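Local atomic coordinates of DUF3247 family protein (Xanthomonas campestris pv. campestris, PDB entry 2E12), a protein that is of unknown function but adopts a novel variant of the Sm-like fold, which in relatives often serves RNA binding. Residues Arg30-Ile33 and Ser39-Ala42; Val47-Gln52 and Gly65-Asp70; Lys23-Gln28 and Ile81-Ile86. All coordinates share one frame; numbering follows the deposited sequence.

The apolar sides of the three contacts meet in one core of a small Sm-like barrel; contacts 2 and 3 have centres about 6 Å apart, 1 and 3 about 10 Å, 1 and 2 about 14 Å. Contact 1 pairs two strands of one three-stranded sheet, contact 2 joins two strands of the other, largely through bridging waters, and contact 3 packs the segment after helix 12-23 against the turn that leads from the second sheet into the first. Ile33 CD1 of contact 1 lies 3.7 Å from Leu67 CD2 of contact 2, and Ile33 CG2 lies 3.7 Å from Ile86 CG1 of contact 3. A salt bridge of 2.8 Å, Arg48 NH2 to Asp26 OD2, ties contacts 2 and 3.

Contact 1: residues Arg30-Ile33 and Ser39-Ala42; sequences RVRI and SMIA
Strands 30-33 and 40-42 run antiparallel, their axes 4.7 Å apart at closest approach and 172° between directions. Ile33 N donates to Ile41 O over 2.8 Å. The return bond, from Ile41 N to Ile33 O, is weak at 3.3 Å and bent to 134°. Next along the ladder Arg32 faces Ala42 as a non-hydrogen-bonded pair, where the CA of Ala42 also brings its hydrogen toward Val31 O, 3.4 Å from that CA. Strands 30-35 and 40-42 form a beta hairpin at one margin of a three-stranded sheet in this Sm-like fold; strand 86-91 flanks 30-35 on its other side. Ile33 and Ile41 share the sheet face turned to the core and lie alongside each other, Ile41 CG2 sitting 4.0 Å from Ile33 CB and almost as near to Ile33 CD1. With chi1 of Ile41 at -179°, its CG1 branch leads away from Ile33, leaving CG2 to make the touch, and the side chain also packs on Ile69 and Ile81. Across the reverse face, Arg32 CG rests 3.8 Å from Ala42 CB, while the Met40 chain, bent at chi2 and chi3, slants across that of Arg32, CE coming to 4.2 Å from Arg32 CD.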
# COMPACT_ATOMS: atom_id res chain seq x y z
N ARG A 30 -7.57 -12.84 13.79
CA ARG A 30 -7.07 -14.18 13.48
C ARG A 30 -6.81 -14.27 11.99
O ARG A 30 -7.70 -13.99 11.18
CB ARG A 30 -8.09 -15.23 13.91
CG ARG A 30 -8.15 -15.46 15.41
CD ARG A 30 -9.35 -16.30 15.78
NE ARG A 30 -9.28 -17.66 15.25
CZ ARG A 30 -10.35 -18.40 14.98
NH1 ARG A 30 -11.56 -17.90 15.21
NH2 ARG A 30 -10.22 -19.63 14.50
N VAL A 31 -5.59 -14.63 11.62
CA VAL A 31 -5.24 -14.72 10.21
C VAL A 31 -4.27 -15.85 9.93
O VAL A 31 -3.72 -16.47 10.84
CB VAL A 31 -4.58 -13.40 9.74
CG1 VAL A 31 -5.51 -12.23 10.00
CG2 VAL A 31 -3.27 -13.19 10.48
N ARG A 32 -4.09 -16.13 8.64
CA ARG A 32 -3.14 -17.15 8.20
C ARG A 32 -2.23 -16.33 7.31
O ARG A 32 -2.71 -15.56 6.47
CB ARG A 32 -3.83 -18.24 7.39
CG ARG A 32 -3.17 -19.61 7.49
CD ARG A 32 -4.17 -20.71 7.11
NE ARG A 32 -4.93 -20.38 5.91
CZ ARG A 32 -4.39 -20.22 4.70
NH1 ARG A 32 -3.08 -20.36 4.53
NH2 ARG A 32 -5.16 -19.90 3.67
N ILE A 33 -0.93 -16.49 7.49
CA ILE A 33 0.05 -15.72 6.74
C ILE A 33 0.94 -16.54 5.81
O ILE A 33 1.38 -17.63 6.18
CB ILE A 33 0.96 -14.97 7.72
CG1 ILE A 33 0.10 -14.13 8.67
CG2 ILE A 33 1.96 -14.10 6.96
CD1 ILE A 33 0.87 -13.49 9.80
N SER A 39 6.87 -21.16 3.91
CA SER A 39 6.15 -21.50 5.13
C SER A 39 4.94 -20.60 5.36
O SER A 39 4.70 -19.63 4.63
CB SER A 39 7.09 -21.43 6.33
OG SER A 39 7.53 -20.10 6.56
N MET A 40 4.17 -20.93 6.38
CA MET A 40 2.98 -20.18 6.71
C MET A 40 2.67 -20.37 8.18
O MET A 40 2.75 -21.47 8.70
CB MET A 40 1.81 -20.64 5.84
CG MET A 40 1.68 -22.15 5.70
SD MET A 40 1.09 -23.00 7.18
CE MET A 40 -0.69 -23.04 6.88
N ILE A 41 2.35 -19.26 8.84
CA ILE A 41 2.01 -19.29 10.26
C ILE A 41 0.59 -18.78 10.43
O ILE A 41 0.16 -17.87 9.72
CB ILE A 41 2.98 -18.40 11.08
CG1 ILE A 41 2.60 -18.47 12.57
CG2 ILE A 41 2.92 -16.96 10.59
CD1 ILE A 41 3.62 -17.83 13.50
N ALA A 42 -0.14 -19.37 11.36
CA ALA A 42 -1.51 -18.97 11.62
C ALA A 42 -1.65 -18.70 13.10
O ALA A 42 -0.98 -19.34 13.91
CB ALA A 42 -2.46 -20.05 11.19

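Contact 2: residues Val47-Gln52 and Gly65-Asp70; sequences VRPTIQ and GQLRID
Pro49 and Leu67 make the apolar touch of this contact: their side chains run alongside each other in one direction, with Pro49 CG 4.1 Å from Leu67 CD1. The proline ring also rests against the backbone of the facing strand, its CB 3.7 Å from Gln66 O. Leu67 CG stands opposite the backbone N (chi1 174°) and, with chi2 at 68°, the two torsions together bring CD1 to the ring.

Around this pair the backbones are joined through water. One water accepts from Arg68 N and donates to Val47 O; a second accepts from Gln66 N, 2.9 Å away, and donates to Thr50 O. The third donates to Gln66 O at 2.8 Å and accepts a weak bond from Thr50 N. Gln66 thus has both its backbone polar groups satisfied by water on this side, where the strands are too far apart for direct pairing. Near one end of the row, Gln52 NE2 donates to Thr50 OG1, which lies tilted from the amide plane.

Farther out, Arg68 and Asp70 form a salt bridge, side-on, through NE and NH2: NE meets OD1 at 2.8 Å, in the guanidinium plane and nearly straight at 171°, while NH2 meets OD2 from a tilted position. Leu67 packs also on Leu25 and Val45, and Pro49 on Met83, placing the pair in the core. Direct backbone bonds resume on both sides, between Arg68 and Ala46 and between Gln52 and Asn64. Strands 44-55 and 61-70 form a long beta hairpin of the Sm-like fold, with strand 44-55 interrupted midway, where three waters bridge the two backbones.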
# COMPACT_ATOMS: atom_id res chain seq x y z
N VAL A 47 -0.56 -7.71 18.76
CA VAL A 47 -0.77 -6.27 18.82
C VAL A 47 -0.59 -5.71 17.40
O VAL A 47 0.25 -6.21 16.65
CB VAL A 47 0.24 -5.62 19.80
CG1 VAL A 47 1.67 -5.78 19.27
CG2 VAL A 47 -0.09 -4.16 20.04
N ARG A 48 -1.38 -4.71 17.02
CA ARG A 48 -1.26 -4.14 15.67
C ARG A 48 0.19 -3.71 15.50
O ARG A 48 0.72 -2.95 16.31
CB ARG A 48 -2.18 -2.94 15.48
CG ARG A 48 -2.05 -2.29 14.09
CD ARG A 48 -2.87 -1.00 13.96
NE ARG A 48 -4.31 -1.25 13.94
CZ ARG A 48 -5.23 -0.30 13.79
NH1 ARG A 48 -4.86 0.97 13.64
NH2 ARG A 48 -6.52 -0.61 13.78
N PRO A 49 0.86 -4.21 14.44
CA PRO A 49 2.26 -3.84 14.21
C PRO A 49 2.40 -2.44 13.63
O PRO A 49 1.43 -1.85 13.15
CB PRO A 49 2.74 -4.92 13.24
CG PRO A 49 1.51 -5.19 12.43
CD PRO A 49 0.42 -5.24 13.49
N THR A 50 3.62 -1.91 13.67
CA THR A 50 3.89 -0.57 13.16
C THR A 50 5.14 -0.60 12.29
O THR A 50 6.07 -1.36 12.55
CB THR A 50 4.13 0.42 14.31
OG1 THR A 50 5.32 0.05 15.01
CG2 THR A 50 2.96 0.39 15.28
N ILE A 51 5.15 0.22 11.24
CA ILE A 51 6.32 0.29 10.36
C ILE A 51 7.23 1.36 10.95
O ILE A 51 6.77 2.46 11.27
CB ILE A 51 5.92 0.67 8.92
CG1 ILE A 51 4.92 -0.35 8.37
CG2 ILE A 51 7.15 0.73 8.03
CD1 ILE A 51 5.41 -1.79 8.37
N GLN A 52 8.52 1.04 11.11
CA GLN A 52 9.48 1.97 11.68
C GLN A 52 10.80 2.03 10.92
O GLN A 52 11.00 1.34 9.92
CB GLN A 52 9.80 1.59 13.12
CG GLN A 52 8.60 1.39 14.02
CD GLN A 52 8.96 0.68 15.31
OE1 GLN A 52 9.91 1.06 16.00
NE2 GLN A 52 8.19 -0.35 15.65
N GLY A 65 9.25 -3.79 9.90
CA GLY A 65 8.39 -3.93 11.07
C GLY A 65 8.45 -5.31 11.69
O GLY A 65 8.86 -6.28 11.05
N GLN A 66 8.04 -5.40 12.96
CA GLN A 66 8.05 -6.67 13.67
C GLN A 66 6.64 -7.05 14.08
O GLN A 66 5.90 -6.23 14.62
CB GLN A 66 8.95 -6.57 14.91
CG GLN A 66 10.42 -6.30 14.55
CD GLN A 66 11.31 -6.14 15.77
OE1 GLN A 66 11.60 -7.11 16.47
NE2 GLN A 66 11.74 -4.92 16.05
N LEU A 67 6.28 -8.30 13.79
CA LEU A 67 4.96 -8.86 14.08
C LEU A 67 5.07 -10.00 15.08
O LEU A 67 5.95 -10.86 14.97
CB LEU A 67 4.34 -9.39 12.79
CG LEU A 67 3.02 -10.16 12.82
CD1 LEU A 67 1.89 -9.24 13.22
CD2 LEU A 67 2.75 -10.75 11.45
N ARG A 68 4.18 -9.99 16.07
CA ARG A 68 4.11 -11.02 17.09
C ARG A 68 2.78 -11.75 16.92
O ARG A 68 1.72 -11.12 16.85
CB ARG A 68 4.18 -10.41 18.49
CG ARG A 68 4.11 -11.44 19.62
CD ARG A 68 3.96 -10.75 20.98
NE ARG A 68 2.98 -11.42 21.83
CZ ARG A 68 2.52 -10.94 22.98
NH1 ARG A 68 2.95 -9.77 23.45
NH2 ARG A 68 1.60 -11.62 23.64
N ILE A 69 2.84 -13.08 16.84
CA ILE A 69 1.65 -13.90 16.68
C ILE A 69 1.63 -14.84 17.88
O ILE A 69 2.65 -15.43 18.22
CB ILE A 69 1.73 -14.77 15.39
CG1 ILE A 69 2.02 -13.88 14.19
CG2 ILE A 69 0.42 -15.54 15.18
CD1 ILE A 69 0.99 -12.79 14.01
N ASP A 70 0.47 -14.97 18.51
CA ASP A 70 0.33 -15.89 19.63
C ASP A 70 -0.74 -16.88 19.25
O ASP A 70 -1.44 -16.71 18.25
CB ASP A 70 -0.14 -15.20 20.91
CG ASP A 70 0.58 -13.91 21.21
OD1 ASP A 70 1.77 -13.76 20.83
OD2 ASP A 70 -0.05 -13.05 21.87
O HOH W 1 2.90 -7.26 16.43
O HOH W 2 7.93 -2.86 14.34
O HOH W 3 5.56 -3.65 15.72

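Contact 3: residues Lys23-Gln28 and Ile81-Ile86; sequences KLLDGQ and IWMDRI
Leu25 gives this contact most of its buried surface, and it meets Met83 and Ile86 through a single methyl. Its CD1 lies 4.1 Å from Met83 CE and 4.2 Å from Ile86 CD1, each partner reaching toward it tip to tip. The backbones stay well apart, with 10.7 Å between the CA atoms of Leu25 and Met83, and the side chains span the interval. Leu25 is extended beyond CB (chi2 168°), which carries CD1 out toward both partners, whereas the Met83 chain bends at its last torsion (chi3 84°) and turns CE toward the leucine.

Met83 begins a short 3-10 turn, residues 83-85, and its carbonyl oxygen accepts from Ile86 N at 3.1 Å. Consistent with this bond, the side chains of Met83 and Ile86 both point toward Leu25. Trp21 of helix 12-23 touches both residues, and Val22 adds to the packing on Met83; Leu25 meanwhile lies against Val45 and Leu67. These side chains thus join, within the core, the exit of helix 12-23 and the bend between strand 79-82 and strand 86-91. A short 3-10 turn at this place in the chain, between the last two strands, is characteristic of SH3-like and Sm-like small barrels.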
# COMPACT_ATOMS: atom_id res chain seq x y z
N LYS A 23 -2.72 -2.92 7.58
CA LYS A 23 -4.16 -2.78 7.39
C LYS A 23 -4.87 -4.13 7.48
O LYS A 23 -6.03 -4.20 7.87
CB LYS A 23 -4.43 -2.15 6.02
CG LYS A 23 -4.12 -0.67 5.92
CD LYS A 23 -5.20 0.17 6.58
CE LYS A 23 -6.57 -0.24 6.07
NZ LYS A 23 -6.57 -0.40 4.59
N LEU A 24 -4.16 -5.19 7.11
CA LEU A 24 -4.73 -6.53 7.15
C LEU A 24 -4.34 -7.30 8.41
O LEU A 24 -4.76 -8.43 8.61
CB LEU A 24 -4.30 -7.31 5.91
CG LEU A 24 -4.63 -6.65 4.57
CD1 LEU A 24 -4.09 -7.51 3.44
CD2 LEU A 24 -6.14 -6.47 4.44
N LEU A 25 -3.54 -6.69 9.27
CA LEU A 25 -3.10 -7.35 10.50
C LEU A 25 -3.49 -6.55 11.74
O LEU A 25 -2.65 -6.26 12.59
CB LEU A 25 -1.58 -7.54 10.50
CG LEU A 25 -0.99 -8.57 9.53
CD1 LEU A 25 0.52 -8.42 9.44
CD2 LEU A 25 -1.36 -9.97 10.00
N ASP A 26 -4.77 -6.22 11.85
CA ASP A 26 -5.22 -5.45 13.00
C ASP A 26 -5.06 -6.23 14.31
O ASP A 26 -5.12 -7.47 14.34
CB ASP A 26 -6.68 -5.02 12.81
CG ASP A 26 -7.10 -3.97 13.82
OD1 ASP A 26 -8.32 -3.75 13.97
OD2 ASP A 26 -6.21 -3.35 14.46
N GLY A 27 -4.84 -5.50 15.40
CA GLY A 27 -4.67 -6.14 16.69
C GLY A 27 -5.76 -7.15 17.01
O GLY A 27 -6.95 -6.88 16.84
N GLN A 28 -5.32 -8.34 17.46
CA GLN A 28 -6.19 -9.45 17.86
C GLN A 28 -6.95 -10.18 16.75
O GLN A 28 -7.75 -11.06 17.04
CB GLN A 28 -7.19 -8.99 18.93
CG GLN A 28 -6.56 -8.63 20.27
CD GLN A 28 -5.82 -9.80 20.91
OE1 GLN A 28 -6.42 -10.77 21.35
NE2 GLN A 28 -4.50 -9.71 20.96
N ILE A 81 8.17 -12.21 13.93
CA ILE A 81 8.65 -12.28 12.55
C ILE A 81 8.85 -10.88 11.98
O ILE A 81 8.13 -9.95 12.36
CB ILE A 81 7.64 -13.02 11.66
CG1 ILE A 81 7.45 -14.45 12.15
CG2 ILE A 81 8.12 -13.00 10.21
CD1 ILE A 81 6.47 -15.27 11.32
N TRP A 82 9.82 -10.72 11.09
CA TRP A 82 10.01 -9.42 10.46
C TRP A 82 9.03 -9.43 9.29
O TRP A 82 8.95 -10.41 8.54
CB TRP A 82 11.46 -9.24 9.98
CG TRP A 82 12.43 -9.08 11.11
CD1 TRP A 82 13.12 -10.07 11.74
CD2 TRP A 82 12.75 -7.87 11.80
NE1 TRP A 82 13.86 -9.55 12.78
CE2 TRP A 82 13.65 -8.20 12.84
CE3 TRP A 82 12.37 -6.53 11.64
CZ2 TRP A 82 14.17 -7.24 13.72
CZ3 TRP A 82 12.89 -5.57 12.51
CH2 TRP A 82 13.78 -5.94 13.54
N MET A 83 8.29 -8.34 9.14
CA MET A 83 7.26 -8.24 8.11
C MET A 83 7.66 -8.25 6.63
O MET A 83 6.81 -8.53 5.78
CB MET A 83 6.36 -7.03 8.41
CG MET A 83 5.40 -7.29 9.57
SD MET A 83 4.71 -5.80 10.32
CE MET A 83 3.35 -5.45 9.21
N ASP A 84 8.92 -7.98 6.31
CA ASP A 84 9.34 -8.01 4.91
C ASP A 84 9.31 -9.43 4.34
O ASP A 84 9.50 -9.64 3.15
CB ASP A 84 10.75 -7.43 4.75
CG ASP A 84 11.78 -8.12 5.63
OD1 ASP A 84 12.99 -7.96 5.37
OD2 ASP A 84 11.38 -8.81 6.59
N ARG A 85 9.06 -10.41 5.21
CA ARG A 85 9.02 -11.81 4.81
C ARG A 85 7.62 -12.26 4.36
O ARG A 85 7.44 -13.38 3.87
CB ARG A 85 9.48 -12.70 5.97
CG ARG A 85 10.79 -12.27 6.61
CD ARG A 85 12.02 -12.56 5.74
NE ARG A 85 12.05 -11.79 4.50
CZ ARG A 85 13.03 -11.86 3.60
NH1 ARG A 85 14.06 -12.67 3.80
NH2 ARG A 85 12.97 -11.13 2.50
N ILE A 86 6.63 -11.38 4.52
CA ILE A 86 5.25 -11.71 4.16
C ILE A 86 4.89 -11.57 2.69
O ILE A 86 5.26 -10.59 2.05
CB ILE A 86 4.25 -10.87 4.97
CG1 ILE A 86 4.34 -11.28 6.44
CG2 ILE A 86 2.83 -11.03 4.39
CD1 ILE A 86 3.52 -10.44 7.40